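Local coordinates for spore coat polysaccharide biosynthesis protein SpsE (Bacillus subtilis, PDB 1VLI) that probably acts as an N-acylneuraminate-9-phosphate synthase-like enzyme in the making of spore coat polysaccharide, at residues I37-K42 against V61-F66; A48-A53 against R111-I116; F138-Y143 against L148-Y153; S207-L212 against C235-L240; P230-C235 against S292-G297. All coordinates share one frame; numbering follows the deposited sequence.

Contact 1 (I37-K42 against V61-F66); sequences INHDGK and VKFQMF
A water molecule joins His39 to Gln64: it donates to Gln64 O at 2.8 Å and meets His39 NE2 at 2.6 Å. The contact lies in the TIM barrel of the NeuB family. It sets the loop after strand 30-36 beside the neighbouring parallel strand 60-63 and the residues that follow it. The other ring nitrogen is used too. Gly41 N bonds to His39 ND1 at 3.0 Å, close to the ring plane, within the turns that carry the chain from Ile37 to Lys42. These two in-plane partners fix the rotation of the imidazole, while Ile37 O sits over the centre of one ring face. With CG between the backbone N and the carbonyl carbon (chi1 50°), the ring is carried toward Phe63 and the water. With an alanine in place of His39, the water is likely to lose its second anchor and Gly41 N its acceptor, and a gap would probably open beside Phe63. Trp102 packs edge-to-face with the imidazole, outside the two segments. Ile37 runs alongside Gln64, both side chains pointing the same way, and its CG2 lies 4.1 Å from Gln64 CB. The two rings meet edge to edge, with His39 CD2 4.0 Å from Phe63 CD1.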
# COMPACT_ATOMS: atom_id res chain seq x y z
N ILE A 37 -11.77 -7.04 -1.77
CA ILE A 37 -12.82 -7.38 -2.74
C ILE A 37 -13.90 -8.27 -2.13
O ILE A 37 -14.72 -8.82 -2.84
CB ILE A 37 -12.23 -8.03 -4.03
CG1 ILE A 37 -11.57 -9.38 -3.76
CG2 ILE A 37 -11.30 -7.08 -4.75
CD1 ILE A 37 -11.25 -10.17 -5.07
N ASN A 38 -13.92 -8.36 -0.80
CA ASN A 38 -14.83 -9.24 -0.07
C ASN A 38 -16.34 -8.90 -0.15
O ASN A 38 -17.15 -9.50 0.55
CB ASN A 38 -14.40 -9.37 1.39
CG ASN A 38 -13.09 -10.15 1.57
OD1 ASN A 38 -12.58 -10.78 0.64
ND2 ASN A 38 -12.55 -10.12 2.79
N HIS A 39 -16.70 -7.95 -1.01
CA HIS A 39 -18.11 -7.65 -1.31
C HIS A 39 -18.70 -8.60 -2.37
O HIS A 39 -19.89 -8.56 -2.66
CB HIS A 39 -18.24 -6.21 -1.81
CG HIS A 39 -17.27 -5.87 -2.90
ND1 HIS A 39 -17.37 -6.37 -4.18
CD2 HIS A 39 -16.17 -5.07 -2.91
CE1 HIS A 39 -16.40 -5.89 -4.93
NE2 HIS A 39 -15.65 -5.10 -4.18
N ASP A 40 -17.82 -9.41 -2.97
CA ASP A 40 -18.14 -10.42 -3.96
C ASP A 40 -18.95 -9.88 -5.16
O ASP A 40 -19.75 -10.61 -5.73
CB ASP A 40 -18.85 -11.60 -3.30
CG ASP A 40 -17.93 -12.42 -2.37
OD1 ASP A 40 -16.68 -12.42 -2.55
OD2 ASP A 40 -18.39 -13.13 -1.43
N GLY A 41 -18.75 -8.62 -5.53
CA GLY A 41 -19.50 -7.94 -6.59
C GLY A 41 -20.95 -7.61 -6.27
O GLY A 41 -21.75 -7.34 -7.16
N LYS A 42 -21.31 -7.63 -5.00
CA LYS A 42 -22.65 -7.31 -4.57
C LYS A 42 -22.61 -6.03 -3.74
O LYS A 42 -21.99 -6.00 -2.64
CB LYS A 42 -23.23 -8.46 -3.75
CG LYS A 42 -23.23 -9.79 -4.50
CD LYS A 42 -24.33 -10.71 -3.99
CE LYS A 42 -23.82 -11.73 -2.98
NZ LYS A 42 -22.80 -12.61 -3.62
N VAL A 61 -12.32 2.47 6.33
CA VAL A 61 -12.64 1.22 5.66
C VAL A 61 -12.01 1.33 4.30
O VAL A 61 -12.12 2.37 3.63
CB VAL A 61 -14.18 0.98 5.55
CG1 VAL A 61 -14.83 2.08 4.71
CG2 VAL A 61 -14.48 -0.43 4.98
N LYS A 62 -11.32 0.27 3.90
CA LYS A 62 -10.54 0.30 2.68
C LYS A 62 -11.03 -0.72 1.64
O LYS A 62 -11.13 -1.92 1.96
CB LYS A 62 -9.08 0.08 3.03
CG LYS A 62 -8.27 -0.26 1.79
CD LYS A 62 -7.07 0.58 1.70
CE LYS A 62 -5.88 -0.15 2.38
NZ LYS A 62 -5.51 -1.39 1.66
N PHE A 63 -11.29 -0.23 0.41
CA PHE A 63 -11.72 -1.04 -0.74
C PHE A 63 -10.71 -0.98 -1.89
O PHE A 63 -10.10 0.07 -2.14
CB PHE A 63 -13.08 -0.56 -1.28
CG PHE A 63 -14.25 -0.93 -0.38
CD1 PHE A 63 -14.89 -2.16 -0.52
CD2 PHE A 63 -14.68 -0.06 0.61
CE1 PHE A 63 -15.92 -2.53 0.32
CE2 PHE A 63 -15.74 -0.43 1.47
CZ PHE A 63 -16.35 -1.67 1.32
N GLN A 64 -10.54 -2.09 -2.60
CA GLN A 64 -9.79 -2.09 -3.86
C GLN A 64 -10.61 -1.45 -4.98
O GLN A 64 -11.74 -1.87 -5.25
CB GLN A 64 -9.43 -3.50 -4.27
CG GLN A 64 -8.19 -3.59 -5.15
CD GLN A 64 -7.87 -5.03 -5.55
OE1 GLN A 64 -7.95 -5.38 -6.72
NE2 GLN A 64 -7.53 -5.86 -4.58
N MSE A 65 -10.04 -0.45 -5.63
CA MSE A 65 -10.72 0.19 -6.75
C MSE A 65 -10.20 -0.24 -8.10
O MSE A 65 -10.96 -0.28 -9.06
CB MSE A 65 -10.68 1.69 -6.62
CG MSE A 65 -11.70 2.20 -5.62
SE MSE A 65 -11.78 4.16 -5.62
CE MSE A 65 -12.18 4.45 -7.47
N PHE A 66 -8.92 -0.58 -8.18
CA PHE A 66 -8.31 -0.84 -9.47
C PHE A 66 -7.87 -2.30 -9.62
O PHE A 66 -7.45 -2.93 -8.64
CB PHE A 66 -7.19 0.16 -9.71
CG PHE A 66 -7.61 1.57 -9.43
CD1 PHE A 66 -8.30 2.32 -10.39
CD2 PHE A 66 -7.38 2.14 -8.18
CE1 PHE A 66 -8.72 3.61 -10.11
CE2 PHE A 66 -7.81 3.44 -7.90
CZ PHE A 66 -8.47 4.17 -8.85
O HOH W 1 -13.32 -3.88 -4.18

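Contact 2 (A48-A53 against R111-I116); sequences ALIDAA and REKQVI
Asp51 and Lys113 slant across one another. It is the carbon chain of the lysine, not its amino group, that comes closest: Asp51 OD1 lies 3.3 Å from Lys113 CE. Lys113 NZ stays 4.2 Å from the same Asp51 OD1, too far for a salt bridge, so the attraction is probably a looser one between opposite charges. The lysine bends twice. Its chi2 of -64° and chi3 of -84° fold the chain, so that its CE rather than its tip passes the carboxylate. The CB of Asp51 points away from segment 111-116, yet OD1 at the end of the side chain still comes close to the lysine. Asp51 OD1 has a firmer partner in Tyr109 OH, a hydrogen bond to helix 103-112 just before the segment.

Next to this pair the contact is apolar. Ile50 offers one methyl, CG2, to both neighbours on the other segment. Ile50 CG2 is 4.2 Å from Val115 CG2 and 4.3 Å from Lys113 CG. Val115 and Lys113 both direct their CB toward helix 43-56. Ile50 also packs on Leu106 and Cys110 of helix 103-112 and on Phe63 of strand 60-63, and Val115 rests on Val61 of that strand.

Lys113 is the first residue to leave the helix, and the chain then turns into strand 116-118. Helix 43-56 is thus packed against the turn that leads from helix 103-112 to strand 116-118, as between neighbouring beta-alpha units of a TIM barrel.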
# COMPACT_ATOMS: atom_id res chain seq x y z
N ALA A 48 -22.74 -3.75 3.74
CA ALA A 48 -22.67 -4.55 4.97
C ALA A 48 -21.24 -4.57 5.56
O ALA A 48 -21.05 -4.56 6.78
CB ALA A 48 -23.19 -5.96 4.73
N LEU A 49 -20.23 -4.56 4.69
CA LEU A 49 -18.83 -4.50 5.15
C LEU A 49 -18.58 -3.17 5.85
O LEU A 49 -18.14 -3.15 6.99
CB LEU A 49 -17.86 -4.74 4.01
CG LEU A 49 -17.74 -6.21 3.59
CD1 LEU A 49 -17.32 -6.28 2.12
CD2 LEU A 49 -16.76 -6.98 4.48
N ILE A 50 -18.94 -2.08 5.19
CA ILE A 50 -19.02 -0.75 5.82
C ILE A 50 -19.67 -0.81 7.18
O ILE A 50 -19.07 -0.32 8.13
CB ILE A 50 -19.72 0.29 4.87
CG1 ILE A 50 -18.89 0.40 3.58
CG2 ILE A 50 -19.83 1.66 5.54
CD1 ILE A 50 -19.26 1.49 2.64
N ASP A 51 -20.85 -1.43 7.30
CA ASP A 51 -21.55 -1.58 8.60
C ASP A 51 -20.69 -2.25 9.64
O ASP A 51 -20.60 -1.78 10.77
CB ASP A 51 -22.82 -2.44 8.48
CG ASP A 51 -23.98 -1.71 7.80
OD1 ASP A 51 -24.16 -0.49 7.99
OD2 ASP A 51 -24.80 -2.32 7.06
N ALA A 52 -20.10 -3.38 9.25
CA ALA A 52 -19.27 -4.18 10.16
C ALA A 52 -18.08 -3.38 10.70
O ALA A 52 -17.78 -3.43 11.90
CB ALA A 52 -18.81 -5.44 9.47
N ALA A 53 -17.43 -2.63 9.81
CA ALA A 53 -16.31 -1.76 10.16
C ALA A 53 -16.72 -0.68 11.16
O ALA A 53 -16.01 -0.44 12.14
CB ALA A 53 -15.75 -1.11 8.91
N ARG A 111 -19.65 8.26 4.71
CA ARG A 111 -19.78 9.57 5.36
C ARG A 111 -20.86 9.54 6.41
O ARG A 111 -20.71 10.13 7.47
CB ARG A 111 -20.05 10.69 4.35
CG ARG A 111 -19.67 12.10 4.84
CD ARG A 111 -18.90 12.92 3.79
N GLU A 112 -21.94 8.82 6.14
CA GLU A 112 -22.97 8.76 7.14
C GLU A 112 -22.75 7.73 8.26
O GLU A 112 -23.31 7.89 9.33
CB GLU A 112 -24.35 8.67 6.50
CG GLU A 112 -24.96 7.29 6.46
CD GLU A 112 -26.44 7.36 6.16
OE1 GLU A 112 -27.20 7.83 7.04
OE2 GLU A 112 -26.84 6.98 5.03
N LYS A 113 -21.91 6.71 8.04
CA LYS A 113 -21.60 5.78 9.12
C LYS A 113 -20.33 6.23 9.86
O LYS A 113 -19.79 5.53 10.73
CB LYS A 113 -21.54 4.31 8.65
CG LYS A 113 -22.78 3.74 7.94
CD LYS A 113 -24.07 3.66 8.83
CE LYS A 113 -24.11 2.38 9.67
NZ LYS A 113 -24.95 2.43 10.92
N GLN A 114 -19.89 7.45 9.51
CA GLN A 114 -18.73 8.11 10.10
C GLN A 114 -17.48 7.25 10.05
O GLN A 114 -16.73 7.14 11.03
CB GLN A 114 -19.03 8.61 11.50
CG GLN A 114 -19.69 9.96 11.50
CD GLN A 114 -20.67 10.12 12.64
OE1 GLN A 114 -20.33 9.89 13.82
NE2 GLN A 114 -21.90 10.52 12.31
N VAL A 115 -17.27 6.61 8.91
CA VAL A 115 -16.00 5.98 8.64
C VAL A 115 -15.37 6.60 7.40
O VAL A 115 -16.07 7.17 6.52
CB VAL A 115 -16.08 4.41 8.60
CG1 VAL A 115 -16.78 3.88 9.82
CG2 VAL A 115 -16.79 3.93 7.38
N ILE A 116 -14.05 6.53 7.35
CA ILE A 116 -13.29 7.19 6.32
C ILE A 116 -12.96 6.15 5.26
O ILE A 116 -12.24 5.17 5.53
CB ILE A 116 -11.98 7.79 6.91
CG1 ILE A 116 -12.29 8.87 7.96
CG2 ILE A 116 -11.06 8.30 5.78
CD1 ILE A 116 -11.07 9.24 8.83

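Contact 3 (F138-Y143 against L148-Y153); sequences FKIASY and LPLLKY
Strand 138-140 runs past the start of helix 148-155, and the backbones come nearest at Ile140 and Leu151, whose CA atoms are 8.5 Å apart. That spacing is bridged by side chains alone. Ile140 directs its CB toward the helix and sends one methyl to each of two leucines. Its CG2 branch meets Leu151, with Ile140 CG2 4.1 Å from Leu151 CD2. Its longer branch goes to Leu150, and Ile140 CD1 lies 4.3 Å from Leu150 CD2. CG1 stands beside the backbone N and CG2 is anti to it (chi1 -53°), which parts the two branches so that each faces its own leucine. Leu150 points its CB at the strand. Leu151 starts off to the side, and it is its CD2 methyl that comes round to touch Ile140.

All three residues are buried. They belong to the beta-alpha-beta unit of strand 138-140, helix 148-155 and strand 161-164, and the isoleucine fills the interface between strand and helix in this part of the TIM barrel. Leu151 also packs on Ala176 and Thr179 of helix 170-181, while Ile140 touches Phe163 of strand 161-164.

The backbone carbonyl of Ile140 has a partner of its own. Ile140 O accepts from Lys139 NZ at 2.8 Å, from above the carbonyl plane, and the same NZ is also bonded to Ser164 OG.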
# COMPACT_ATOMS: atom_id res chain seq x y z
N PHE A 138 -3.82 8.83 0.36
CA PHE A 138 -3.47 7.91 -0.69
C PHE A 138 -2.68 6.79 -0.02
O PHE A 138 -1.83 7.05 0.81
CB PHE A 138 -2.61 8.60 -1.74
CG PHE A 138 -3.34 9.62 -2.56
CD1 PHE A 138 -4.12 9.24 -3.66
CD2 PHE A 138 -3.24 10.98 -2.26
CE1 PHE A 138 -4.81 10.20 -4.44
CE2 PHE A 138 -3.92 11.95 -3.04
CZ PHE A 138 -4.72 11.56 -4.11
N LYS A 139 -3.04 5.56 -0.36
CA LYS A 139 -2.42 4.38 0.13
C LYS A 139 -1.59 3.81 -1.04
O LYS A 139 -2.02 3.80 -2.16
CB LYS A 139 -3.47 3.40 0.69
CG LYS A 139 -2.89 2.01 1.10
CD LYS A 139 -2.31 2.00 2.52
CE LYS A 139 -1.57 0.70 2.83
NZ LYS A 139 -0.22 0.62 2.16
N ILE A 140 -0.35 3.40 -0.76
CA ILE A 140 0.53 2.84 -1.78
C ILE A 140 0.92 1.43 -1.29
O ILE A 140 1.25 1.28 -0.14
CB ILE A 140 1.80 3.71 -1.92
CG1 ILE A 140 1.46 5.20 -2.17
CG2 ILE A 140 2.79 3.08 -2.94
CD1 ILE A 140 0.97 5.52 -3.54
N ALA A 141 0.81 0.43 -2.16
CA ALA A 141 1.16 -0.94 -1.83
C ALA A 141 2.69 -1.11 -1.77
O ALA A 141 3.44 -0.28 -2.33
CB ALA A 141 0.57 -1.91 -2.92
N SER A 142 3.11 -2.23 -1.18
CA SER A 142 4.53 -2.53 -1.01
C SER A 142 5.30 -2.55 -2.33
O SER A 142 6.42 -2.02 -2.39
CB SER A 142 4.72 -3.88 -0.29
OG SER A 142 4.18 -3.83 1.02
N TYR A 143 4.72 -3.14 -3.37
CA TYR A 143 5.46 -3.35 -4.64
C TYR A 143 5.66 -2.07 -5.44
O TYR A 143 6.52 -2.02 -6.33
CB TYR A 143 4.85 -4.46 -5.49
CG TYR A 143 4.80 -5.79 -4.78
CD1 TYR A 143 5.87 -6.21 -3.97
CD2 TYR A 143 3.69 -6.63 -4.88
CE1 TYR A 143 5.85 -7.43 -3.28
CE2 TYR A 143 3.65 -7.86 -4.20
CZ TYR A 143 4.74 -8.25 -3.41
OH TYR A 143 4.73 -9.45 -2.74
N LEU A 148 8.94 5.68 -8.07
CA LEU A 148 9.31 7.04 -7.69
C LEU A 148 8.55 8.11 -8.48
O LEU A 148 8.10 9.09 -7.88
CB LEU A 148 10.83 7.24 -7.74
CG LEU A 148 11.73 6.29 -6.90
CD1 LEU A 148 13.09 6.92 -6.82
CD2 LEU A 148 11.21 5.98 -5.45
N PRO A 149 8.36 7.95 -9.79
CA PRO A 149 7.52 8.91 -10.52
C PRO A 149 6.08 8.95 -9.96
O PRO A 149 5.52 10.04 -9.81
CB PRO A 149 7.58 8.40 -11.97
CG PRO A 149 8.93 7.61 -12.02
CD PRO A 149 8.93 6.92 -10.69
N LEU A 150 5.53 7.79 -9.60
CA LEU A 150 4.24 7.76 -8.93
C LEU A 150 4.28 8.45 -7.57
O LEU A 150 3.36 9.21 -7.24
CB LEU A 150 3.70 6.34 -8.78
CG LEU A 150 2.41 6.21 -7.96
CD1 LEU A 150 1.16 6.92 -8.65
CD2 LEU A 150 2.11 4.77 -7.62
N LEU A 151 5.31 8.20 -6.76
CA LEU A 151 5.35 8.81 -5.44
C LEU A 151 5.41 10.33 -5.55
O LEU A 151 4.83 11.02 -4.74
CB LEU A 151 6.53 8.28 -4.59
CG LEU A 151 6.53 6.77 -4.29
CD1 LEU A 151 7.83 6.36 -3.59
CD2 LEU A 151 5.30 6.31 -3.46
N LYS A 152 6.13 10.83 -6.54
CA LYS A 152 6.30 12.26 -6.80
C LYS A 152 4.97 12.85 -7.25
O LYS A 152 4.58 13.94 -6.84
CB LYS A 152 7.35 12.40 -7.90
CG LYS A 152 8.03 13.75 -8.02
CD LYS A 152 8.87 13.81 -9.31
CE LYS A 152 9.82 15.02 -9.35
NZ LYS A 152 11.24 14.67 -9.71
N TYR A 153 4.27 12.12 -8.10
CA TYR A 153 3.05 12.60 -8.72
C TYR A 153 1.97 12.78 -7.68
O TYR A 153 1.31 13.81 -7.63
CB TYR A 153 2.60 11.59 -9.75
CG TYR A 153 1.44 12.00 -10.59
CD1 TYR A 153 0.13 11.76 -10.16
CD2 TYR A 153 1.63 12.59 -11.82
CE1 TYR A 153 -0.95 12.11 -10.93
CE2 TYR A 153 0.55 12.95 -12.60
CZ TYR A 153 -0.74 12.70 -12.15
OH TYR A 153 -1.83 13.04 -12.95

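Contact 4 (S207-L212 against C235-L240); sequences SVIPML and CAAVRL
Ile209 is the first residue of segment 207-212 to touch segment 235-240, and its two branches have different targets. Its CB points toward the other helix. The long branch reaches a small residue: Ile209 CD1 lies 3.8 Å from Ala237 CB, the methyl of alanine leaving room for the isoleucine to come in close. The chain is extended at its end (chi2 173°), which carries CD1 out to the alanine. The short branch turns to the backbone carbonyl of Leu240, where Ile209 CG2 is 3.7 Å from Leu240 O. Ile209 and Ala237 both also touch Phe223 of strand 220-225.

Pro210 follows and meets Leu240 alone. Its ring brings two carbons into play. Pro210 CD approaches the same carbonyl, 3.7 Å from Leu240 O. Pro210 CG is 4.2 Å from Leu240 CD2, so ring and leucine side chain touch as well. The CA atoms of these two residues are the nearest across the segments, 6.6 Å apart. Through its other methyl, CD1, Leu240 packs on Leu296 of helix 293-296.

No hydrogen bond links the two segments, so they meet by van der Waals packing, part of it against the Leu240 carbonyl. Helix 208-215 comes before strand 220-225 in the chain and helix 232-239 after it, the order of successive beta-alpha units in the NeuB barrel.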
# COMPACT_ATOMS: atom_id res chain seq x y z
N SER A 207 9.97 -5.91 16.06
CA SER A 207 11.05 -5.00 16.48
C SER A 207 11.38 -3.98 15.37
O SER A 207 12.04 -2.99 15.61
CB SER A 207 12.30 -5.76 16.94
OG SER A 207 12.66 -6.70 15.96
N VAL A 208 10.86 -4.21 14.17
CA VAL A 208 11.03 -3.29 13.08
C VAL A 208 10.32 -1.97 13.31
O VAL A 208 10.77 -0.91 12.83
CB VAL A 208 10.53 -3.93 11.77
CG1 VAL A 208 10.29 -2.87 10.67
CG2 VAL A 208 11.49 -4.99 11.30
N ILE A 209 9.19 -2.01 14.02
CA ILE A 209 8.40 -0.81 14.26
C ILE A 209 9.17 0.31 15.01
O ILE A 209 9.31 1.39 14.45
CB ILE A 209 7.04 -1.16 14.93
CG1 ILE A 209 6.15 -1.90 13.92
CG2 ILE A 209 6.36 0.11 15.47
CD1 ILE A 209 4.83 -2.45 14.53
N PRO A 210 9.66 0.07 16.25
CA PRO A 210 10.59 1.04 16.89
C PRO A 210 11.83 1.42 16.11
O PRO A 210 12.22 2.59 16.15
CB PRO A 210 10.95 0.41 18.26
CG PRO A 210 10.45 -0.97 18.22
CD PRO A 210 9.31 -1.02 17.18
N MSE A 211 12.44 0.49 15.38
CA MSE A 211 13.59 0.82 14.55
C MSE A 211 13.20 1.88 13.52
O MSE A 211 13.86 2.93 13.42
CB MSE A 211 14.08 -0.44 13.84
CG MSE A 211 15.36 -0.27 13.08
SE MSE A 211 15.13 0.43 11.31
CE MSE A 211 14.29 -1.18 10.39
N LEU A 212 12.14 1.63 12.75
CA LEU A 212 11.68 2.65 11.78
C LEU A 212 11.33 3.98 12.43
O LEU A 212 11.60 5.03 11.88
CB LEU A 212 10.50 2.18 10.93
CG LEU A 212 10.80 1.02 9.99
CD1 LEU A 212 9.53 0.61 9.31
CD2 LEU A 212 11.97 1.32 8.96
N CYS A 235 -2.20 -5.81 19.07
CA CYS A 235 -1.91 -5.23 20.37
C CYS A 235 -0.41 -5.14 20.70
O CYS A 235 0.04 -4.15 21.27
CB CYS A 235 -2.60 -6.02 21.47
SG CYS A 235 -4.39 -5.81 21.44
N ALA A 236 0.35 -6.16 20.34
CA ALA A 236 1.80 -6.14 20.59
C ALA A 236 2.40 -4.98 19.79
O ALA A 236 3.18 -4.22 20.31
CB ALA A 236 2.42 -7.46 20.20
N ALA A 237 1.97 -4.82 18.54
CA ALA A 237 2.42 -3.70 17.69
C ALA A 237 2.13 -2.35 18.34
O ALA A 237 3.02 -1.48 18.38
CB ALA A 237 1.77 -3.78 16.33
N VAL A 238 0.89 -2.17 18.82
CA VAL A 238 0.45 -0.93 19.45
C VAL A 238 1.33 -0.65 20.66
O VAL A 238 1.79 0.48 20.85
CB VAL A 238 -1.05 -1.00 19.86
CG1 VAL A 238 -1.43 0.07 20.90
CG2 VAL A 238 -1.92 -0.88 18.63
N ARG A 239 1.60 -1.66 21.47
CA ARG A 239 2.43 -1.41 22.64
C ARG A 239 3.93 -1.32 22.33
O ARG A 239 4.71 -1.04 23.22
CB ARG A 239 2.02 -2.25 23.86
CG ARG A 239 2.69 -3.58 24.10
CD ARG A 239 2.00 -4.40 25.22
NE ARG A 239 1.07 -5.35 24.61
CZ ARG A 239 1.37 -6.62 24.29
NH1 ARG A 239 2.59 -7.14 24.57
NH2 ARG A 239 0.43 -7.36 23.68
N LEU A 240 4.30 -1.50 21.06
CA LEU A 240 5.62 -1.16 20.55
C LEU A 240 5.61 0.17 19.80
O LEU A 240 6.59 0.50 19.19
CB LEU A 240 6.14 -2.24 19.58
CG LEU A 240 6.78 -3.42 20.32
CD1 LEU A 240 7.01 -4.60 19.42
CD2 LEU A 240 8.06 -2.99 20.95

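Contact 5 (P230-C235 against S292-G297); sequences PTEAPC and SEKLLG
The contact brings together the first turns of two helices, helix 232-239 opening at Glu232 and the short helix 293-296 following Ser292. Each has an N-cap residue, but they differ. Ser292 makes a capping bond, accepting from Leu295 N at its OG (3.2 Å), whereas Thr231 makes none with its side chain.

Glu232 carries the first side of the contact. Its CB points toward segment 292-297, and the chain runs on extended (chi2 161°), so the carboxylate arrives with its two oxygens serving different neighbours. Glu232 OE1 lies 4.2 Å from Leu295 CD1, the methyl at the end of a buried side chain. Glu232 OE2 faces the amino group of Lys294, and Glu232 OE2 to Lys294 NZ is 4.1 Å. The lysine crosses the glutamate at about a right angle. Its chain bends at its far end, with chi3 and chi4 both near 70°, and this brings NZ round to the carboxylate.

Pro201 is touched by both Glu232 and Lys294, so a loop residue lies beside the charged pair. Leu295 in turn packs on Ala236 of the first helix and on Ser204.

The charged groups stand too far apart for a salt bridge, and no hydrogen bond crosses between the segments. The contact therefore probably depends on a mild charge attraction at an exposed lysine, together with Leu295 CD1 packed beside the carboxylate oxygen OE1 and against Ala236.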
# COMPACT_ATOMS: atom_id res chain seq x y z
N PRO A 230 -6.96 -12.46 15.95
CA PRO A 230 -7.56 -11.12 16.07
C PRO A 230 -6.79 -10.05 16.87
O PRO A 230 -6.83 -8.87 16.47
CB PRO A 230 -8.95 -11.39 16.70
CG PRO A 230 -9.20 -12.85 16.44
CD PRO A 230 -7.82 -13.49 16.58
N THR A 231 -6.09 -10.43 17.96
CA THR A 231 -5.47 -9.45 18.88
C THR A 231 -3.96 -9.56 19.15
O THR A 231 -3.32 -8.56 19.52
CB THR A 231 -6.19 -9.42 20.26
OG1 THR A 231 -6.38 -10.76 20.73
CG2 THR A 231 -7.61 -8.84 20.17
N GLU A 232 -3.35 -10.74 19.03
CA GLU A 232 -1.98 -10.85 19.54
C GLU A 232 -0.96 -9.93 18.84
O GLU A 232 -0.23 -9.21 19.51
CB GLU A 232 -1.50 -12.30 19.72
CG GLU A 232 -0.82 -12.96 18.53
CD GLU A 232 -0.00 -14.16 18.96
OE1 GLU A 232 0.40 -14.20 20.13
OE2 GLU A 232 0.24 -15.07 18.13
N ALA A 233 -0.94 -9.92 17.50
CA ALA A 233 -0.03 -9.04 16.80
C ALA A 233 -0.48 -7.56 16.75
O ALA A 233 0.38 -6.69 16.93
CB ALA A 233 0.32 -9.56 15.42
N PRO A 234 -1.78 -7.26 16.49
CA PRO A 234 -2.25 -5.86 16.60
C PRO A 234 -1.87 -5.18 17.94
O PRO A 234 -1.27 -4.12 17.94
CB PRO A 234 -3.81 -5.94 16.38
CG PRO A 234 -3.99 -7.19 15.52
CD PRO A 234 -2.85 -8.17 16.03
N CYS A 235 -2.20 -5.81 19.07
CA CYS A 235 -1.91 -5.23 20.37
C CYS A 235 -0.41 -5.14 20.70
O CYS A 235 0.04 -4.15 21.27
CB CYS A 235 -2.60 -6.02 21.47
SG CYS A 235 -4.39 -5.81 21.44
N SER A 292 6.68 -11.03 23.12
CA SER A 292 7.43 -12.28 22.97
C SER A 292 8.60 -12.23 21.97
O SER A 292 8.61 -11.44 21.03
CB SER A 292 6.48 -13.45 22.64
OG SER A 292 6.07 -13.45 21.28
N GLU A 293 9.60 -13.09 22.21
CA GLU A 293 10.71 -13.29 21.28
C GLU A 293 10.22 -13.62 19.88
O GLU A 293 10.86 -13.26 18.89
CB GLU A 293 11.54 -14.47 21.74
CG GLU A 293 12.99 -14.37 21.35
CD GLU A 293 13.72 -13.39 22.24
OE1 GLU A 293 13.63 -12.16 21.97
OE2 GLU A 293 14.38 -13.86 23.21
N LYS A 294 9.08 -14.32 19.84
CA LYS A 294 8.53 -14.90 18.63
C LYS A 294 7.97 -13.76 17.79
O LYS A 294 8.18 -13.73 16.59
CB LYS A 294 7.45 -15.96 18.97
CG LYS A 294 6.75 -16.60 17.74
CD LYS A 294 6.14 -18.00 17.98
CE LYS A 294 4.88 -17.99 18.88
NZ LYS A 294 3.62 -17.45 18.24
N LEU A 295 7.29 -12.81 18.43
CA LEU A 295 6.76 -11.65 17.72
C LEU A 295 7.81 -10.59 17.43
O LEU A 295 7.73 -9.93 16.39
CB LEU A 295 5.57 -11.04 18.47
CG LEU A 295 4.33 -11.92 18.60
CD1 LEU A 295 3.41 -11.34 19.64
CD2 LEU A 295 3.62 -12.11 17.25
N LEU A 296 8.80 -10.42 18.31
CA LEU A 296 9.82 -9.40 18.05
C LEU A 296 10.63 -9.67 16.78
O LEU A 296 10.80 -8.77 15.94
CB LEU A 296 10.71 -9.14 19.28
CG LEU A 296 9.99 -8.36 20.41
CD1 LEU A 296 10.84 -8.26 21.68
CD2 LEU A 296 9.49 -6.96 19.99
N GLY A 297 11.04 -10.91 16.61
CA GLY A 297 11.95 -11.26 15.53
C GLY A 297 13.19 -10.37 15.49
O GLY A 297 13.75 -9.99 16.53

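Contacts 1 and 2 touch, with centres 13 Å apart: Val61 N probably bonds to Ile116 O at 2.8 Å, and helix 43-56 leads into strand 60-63. Contacts 4 and 5 are closer still, 9 Å between centres. They share Cys235 and helix 232-239, and Ser207 OG probably bonds to Leu296 O. Contact 3 meets contact 1 through Lys62 CE and Lys139 CG, 3.9 Å apart, on the same barrel sheet. The bound zinc ion, held by His226 and His248, lies about 9 Å from the side chain of Gln64 in contact 1 and about 13 Å from that of Ile140 in contact 3.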